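Local coordinates for triosephosphate isomerase (Toxoplasma gondii, PDB 5UPR), which probably interconverts D-glyceraldehyde 3-phosphate and dihydroxyacetone phosphate in glycolysis and gluconeogenesis, working as a homodimer, at residues A[75-80]-A[86-91]; A[113-116]-A[122-125]. One frame throughout, in Å; residues are numbered along the deposited sequence.

The chain is the triosephosphate isomerase domain of a longer protein. After strand 65-69 it enters a long loop, and interaction 1 closes the base of that loop, where 75-80 folds back onto the start of helix 87-92. Strand 97-100 and helix 103-107 follow; interaction 2 then spans the first turns of helix 117-129, joining the loop before it to 122-125. The two closures follow in series, neither nested nor crossed, with centres 15 Å apart and nearest atoms about 5 Å apart. Helix 117-129 connects them: Asn129 bonds to both Gln76 and Arg125, while Asp71, ahead of interaction 1, pairs with Lys123. Both contacts also reach the second subunit.

Interaction 1 of 2, residues A[75-80]-A[86-91]; sequences QQAYGA and SPKMIK
An N-capped helix start holds the base of the dimer-interface loop: Ser86, directly before helix 87-92, meets residues 75-77 of the loop that leads into it. With chi1 at 64° the Ser86 hydroxyl is tucked over its own backbone, where OG accepts from Met89 N at 3.3 Å, the capping bond. The same hydroxyl donates weakly to Ala77 O at 2.9 Å, so cap and loop share one atom. One residue back, Gln76 O accepts from Lys88 N at 3.2 Å. Gln75 O is buried against Ser86 CB, 3.2 Å away, with no polar partner in the model. Beyond the cap, Tyr78 crosses the Lys88 and Met89 side chains at about right angles, each meeting its ring: Lys88 CE is 3.5 Å from Tyr78 CE2, and Met89 CB, of a selenomethionine, is 3.6 Å from Tyr78 CE1. Tyr78 OH bonds to Glu92, three residues beyond Met89; its link to a water held by Met89 O is weak. Gly79 makes backbone hydrogen bonds to the second subunit, and Ser86 packs on Cys18 there, consistent with the interdigitating third loop of triosephosphate isomerase barrels.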
loop_
_atom_site.group_PDB
_atom_site.type_symbol
_atom_site.label_atom_id
_atom_site.label_comp_id
_atom_site.label_asym_id
_atom_site.label_seq_id
_atom_site.Cartn_x
_atom_site.Cartn_y
_atom_site.Cartn_z
ATOM N N GLN A 75 -1.501 -7.037 -9.056
ATOM C CA GLN A 75 -0.340 -7.827 -9.526
ATOM C C GLN A 75 -0.208 -8.993 -8.556
ATOM O O GLN A 75 0.015 -8.783 -7.353
ATOM C CB GLN A 75 0.915 -6.970 -9.555
ATOM C CG GLN A 75 0.709 -5.656 -10.306
ATOM C CD GLN A 75 0.235 -5.879 -11.722
ATOM O OE1 GLN A 75 1.015 -6.344 -12.542
ATOM N NE2 GLN A 75 -1.002 -5.554 -12.004
ATOM N N GLN A 76 -0.371 -10.207 -9.067
ATOM C CA GLN A 76 -0.611 -11.346 -8.216
ATOM C C GLN A 76 0.611 -11.889 -7.484
ATOM O O GLN A 76 0.502 -12.328 -6.360
ATOM C CB GLN A 76 -1.222 -12.502 -9.075
ATOM C CG GLN A 76 -1.526 -13.728 -8.257
ATOM C CD GLN A 76 -2.320 -14.784 -9.012
ATOM O OE1 GLN A 76 -3.211 -14.464 -9.811
ATOM N NE2 GLN A 76 -2.034 -16.051 -8.709
ATOM N N ALA A 77 1.768 -11.856 -8.114
ATOM C CA ALA A 77 2.943 -12.602 -7.654
ATOM C C ALA A 77 4.075 -11.596 -7.273
ATOM O O ALA A 77 3.776 -10.484 -6.962
ATOM C CB ALA A 77 3.405 -13.531 -8.752
ATOM N N TYR A 78 5.326 -12.015 -7.244
ATOM C CA TYR A 78 6.468 -11.111 -6.988
ATOM C C TYR A 78 6.954 -10.520 -8.340
ATOM O O TYR A 78 6.878 -11.149 -9.384
ATOM C CB TYR A 78 7.649 -11.876 -6.336
ATOM C CG TYR A 78 7.308 -12.493 -4.974
ATOM C CD1 TYR A 78 7.043 -11.678 -3.903
ATOM C CD2 TYR A 78 7.294 -13.864 -4.752
ATOM C CE1 TYR A 78 6.786 -12.184 -2.640
ATOM C CE2 TYR A 78 7.020 -14.409 -3.473
ATOM C CZ TYR A 78 6.704 -13.556 -2.437
ATOM O OH TYR A 78 6.419 -13.962 -1.146
ATOM N N GLY A 79 7.443 -9.296 -8.285
ATOM C CA GLY A 79 8.078 -8.653 -9.403
ATOM C C GLY A 79 8.188 -7.153 -9.261
ATOM O O GLY A 79 8.197 -6.609 -8.143
ATOM N N ALA A 80 8.206 -6.473 -10.408
ATOM C CA ALA A 80 8.651 -5.070 -10.472
ATOM C C ALA A 80 7.433 -4.116 -10.297
ATOM O O ALA A 80 7.028 -3.425 -11.244
ATOM C CB ALA A 80 9.377 -4.854 -11.793
ATOM N N SER A 86 1.743 -7.695 -3.167
ATOM C CA SER A 86 0.996 -8.717 -3.900
ATOM C C SER A 86 0.341 -9.741 -2.958
ATOM O O SER A 86 0.789 -9.968 -1.804
ATOM C CB SER A 86 1.910 -9.431 -4.879
ATOM O OG SER A 86 2.933 -10.138 -4.203
ATOM N N PRO A 87 -0.740 -10.405 -3.453
ATOM C CA PRO A 87 -1.361 -11.399 -2.586
ATOM C C PRO A 87 -0.417 -12.556 -2.279
ATOM O O PRO A 87 -0.504 -13.156 -1.199
ATOM C CB PRO A 87 -2.578 -11.844 -3.391
ATOM C CG PRO A 87 -2.342 -11.354 -4.814
ATOM C CD PRO A 87 -1.544 -10.094 -4.657
ATOM N N LYS A 88 0.468 -12.878 -3.193
ATOM C CA LYS A 88 1.422 -13.985 -2.948
ATOM C C LYS A 88 2.334 -13.589 -1.800
ATOM O O LYS A 88 2.596 -14.413 -0.921
ATOM C CB LYS A 88 2.205 -14.260 -4.219
ATOM C CG LYS A 88 3.187 -15.415 -4.138
ATOM C CD LYS A 88 3.792 -15.621 -5.534
ATOM C CE LYS A 88 5.028 -16.415 -5.515
ATOM N NZ LYS A 88 4.715 -17.827 -5.548
HETATM N N MSE A 89 2.822 -12.342 -1.787
HETATM C CA MSE A 89 3.676 -11.863 -0.681
HETATM C C MSE A 89 2.951 -11.927 0.647
HETATM O O MSE A 89 3.520 -12.355 1.691
HETATM C CB MSE A 89 4.100 -10.410 -0.999
HETATM C CG MSE A 89 4.998 -9.866 0.079
HETATM SE SE MSE A 89 5.404 -7.994 -0.210
HETATM C CE MSE A 89 6.754 -8.210 -1.617
ATOM N N ILE A 90 1.690 -11.447 0.620
ATOM C CA ILE A 90 0.879 -11.338 1.832
ATOM C C ILE A 90 0.671 -12.768 2.385
ATOM O O ILE A 90 0.892 -13.038 3.543
ATOM C CB ILE A 90 -0.446 -10.590 1.530
ATOM C CG1 ILE A 90 -0.148 -9.088 1.301
ATOM C CG2 ILE A 90 -1.443 -10.712 2.670
ATOM C CD1 ILE A 90 -1.278 -8.356 0.593
ATOM N N LYS A 91 0.291 -13.698 1.516
ATOM C CA LYS A 91 0.067 -15.072 1.950
ATOM C C LYS A 91 1.333 -15.737 2.513
ATOM O O LYS A 91 1.294 -16.422 3.536
ATOM C CB LYS A 91 -0.480 -15.912 0.769
ATOM C CG LYS A 91 -0.715 -17.388 1.077
ATOM C CD LYS A 91 -1.845 -17.514 2.066
ATOM C CE LYS A 91 -2.077 -18.963 2.517
ATOM N NZ LYS A 91 -3.416 -18.959 3.114
HETATM O O HOH W 1 6.276 -12.673 1.992
#

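Interaction 2 of 2, residues A[113-116]-A[122-125]. With SO4 (sulfate ion), chain F.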
loop_
_atom_site.group_PDB
_atom_site.type_symbol
_atom_site.label_atom_id
_atom_site.label_comp_id
_atom_site.label_asym_id
_atom_site.label_seq_id
_atom_site.Cartn_x
_atom_site.Cartn_y
_atom_site.Cartn_z
ATOM N N PRO A 113 -7.249 8.726 -9.765
ATOM C CA PRO A 113 -8.461 7.927 -9.838
ATOM C C PRO A 113 -8.405 6.705 -8.929
ATOM O O PRO A 113 -7.352 6.168 -8.677
ATOM C CB PRO A 113 -8.530 7.513 -11.322
ATOM C CG PRO A 113 -7.821 8.607 -12.040
ATOM C CD PRO A 113 -6.711 9.037 -11.088
ATOM N N GLY A 114 -9.552 6.318 -8.394
ATOM C CA GLY A 114 -9.678 5.138 -7.561
ATOM C C GLY A 114 -9.865 3.860 -8.381
ATOM O O GLY A 114 -9.701 3.858 -9.599
ATOM N N GLU A 115 -10.166 2.798 -7.638
ATOM C CA GLU A 115 -10.321 1.438 -8.188
ATOM C C GLU A 115 -11.737 1.252 -8.703
ATOM O O GLU A 115 -12.692 1.326 -7.930
ATOM C CB GLU A 115 -10.067 0.427 -7.041
ATOM C CG GLU A 115 -8.692 0.534 -6.434
ATOM C CD GLU A 115 -8.461 -0.255 -5.155
ATOM O OE1 GLU A 115 -9.290 -1.136 -4.730
ATOM O OE2 GLU A 115 -7.430 0.133 -4.520
ATOM N N SER A 116 -11.873 0.960 -9.993
ATOM C CA SER A 116 -13.154 0.618 -10.587
ATOM C C SER A 116 -13.668 -0.736 -10.121
ATOM O O SER A 116 -12.915 -1.534 -9.480
ATOM C CB SER A 116 -12.996 0.555 -12.102
ATOM O OG SER A 116 -12.191 -0.568 -12.477
ATOM N N LYS A 122 -10.352 -7.745 -10.233
ATOM C CA LYS A 122 -9.038 -8.305 -10.523
ATOM C C LYS A 122 -8.232 -8.547 -9.247
ATOM O O LYS A 122 -7.569 -9.590 -9.117
ATOM C CB LYS A 122 -8.266 -7.386 -11.452
ATOM C CG LYS A 122 -6.905 -7.862 -11.891
ATOM C CD LYS A 122 -6.328 -6.959 -12.981
ATOM C CE LYS A 122 -4.980 -7.512 -13.419
ATOM N NZ LYS A 122 -5.043 -8.576 -14.446
ATOM N N LYS A 123 -8.299 -7.602 -8.285
ATOM C CA LYS A 123 -7.623 -7.827 -7.005
ATOM C C LYS A 123 -8.203 -9.063 -6.291
ATOM O O LYS A 123 -7.436 -9.848 -5.708
ATOM C CB LYS A 123 -7.708 -6.619 -6.106
ATOM C CG LYS A 123 -6.964 -5.399 -6.562
ATOM C CD LYS A 123 -7.089 -4.169 -5.661
ATOM C CE LYS A 123 -6.103 -3.151 -6.096
ATOM N NZ LYS A 123 -5.673 -2.234 -5.048
ATOM N N VAL A 124 -9.526 -9.204 -6.311
ATOM C CA VAL A 124 -10.188 -10.321 -5.605
ATOM C C VAL A 124 -9.707 -11.667 -6.192
ATOM O O VAL A 124 -9.298 -12.580 -5.450
ATOM C CB VAL A 124 -11.725 -10.237 -5.613
ATOM C CG1 VAL A 124 -12.337 -11.485 -4.968
ATOM C CG2 VAL A 124 -12.235 -8.996 -4.874
ATOM N N ARG A 125 -9.768 -11.776 -7.511
ATOM C CA ARG A 125 -9.340 -12.996 -8.192
ATOM C C ARG A 125 -7.882 -13.365 -7.853
ATOM O O ARG A 125 -7.571 -14.533 -7.613
ATOM C CB ARG A 125 -9.446 -12.836 -9.715
ATOM C CG ARG A 125 -8.934 -13.982 -10.551
ATOM C CD ARG A 125 -9.677 -15.266 -10.137
ATOM N NE ARG A 125 -9.217 -16.507 -10.795
ATOM C CZ ARG A 125 -9.707 -17.079 -11.888
ATOM N NH1 ARG A 125 -10.792 -16.614 -12.518
ATOM N NH2 ARG A 125 -9.067 -18.108 -12.392
HETATM S S SO4 F . -11.371 -18.369 -15.385
HETATM O O1 SO4 F . -11.928 -18.589 -14.030
HETATM O O2 SO4 F . -9.931 -18.701 -15.346
HETATM O O3 SO4 F . -12.070 -19.319 -16.283
HETATM O O4 SO4 F . -11.601 -16.978 -15.856
#
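Glu115 and Lys123 form a salt bridge across the first turns of helix 117-129, on the flank of the TIM barrel beside strand 97-100. The two side chains cross at about a right angle. Each has CG beside its own backbone N (chi1 -60° for Glu115, -67° for Lys123) and runs extended from there, enough to span a separation of 9.7 Å between Glu115 CA and Lys123 CA. The ammonium favours one carboxylate oxygen: Lys123 NZ is 3.0 Å from Glu115 OE2 but 3.8 Å from Glu115 OE1, and the hydrogen bond itself is weak. Both groups are buried and both have a second charged partner, since Arg105 NE pairs with Glu115 OE2 and Asp71 OD1 with Lys123 NZ. The resulting chain of alternating charges would be expected to keep all four groups ionised, and it ties the loop after strand 65-69 to helices 103-107 and 117-129. Arg125, on the same helix, takes no part in the bridge and instead turns its guanidinium edge to a sulfate, probably from the crystallisation liquor, whose sulfur lies in the guanidinium plane. Arg125 NH1 donates to sulfate O1 at 2.7 Å, and Arg125 NH2 to sulfate O2 at 3.1 Å.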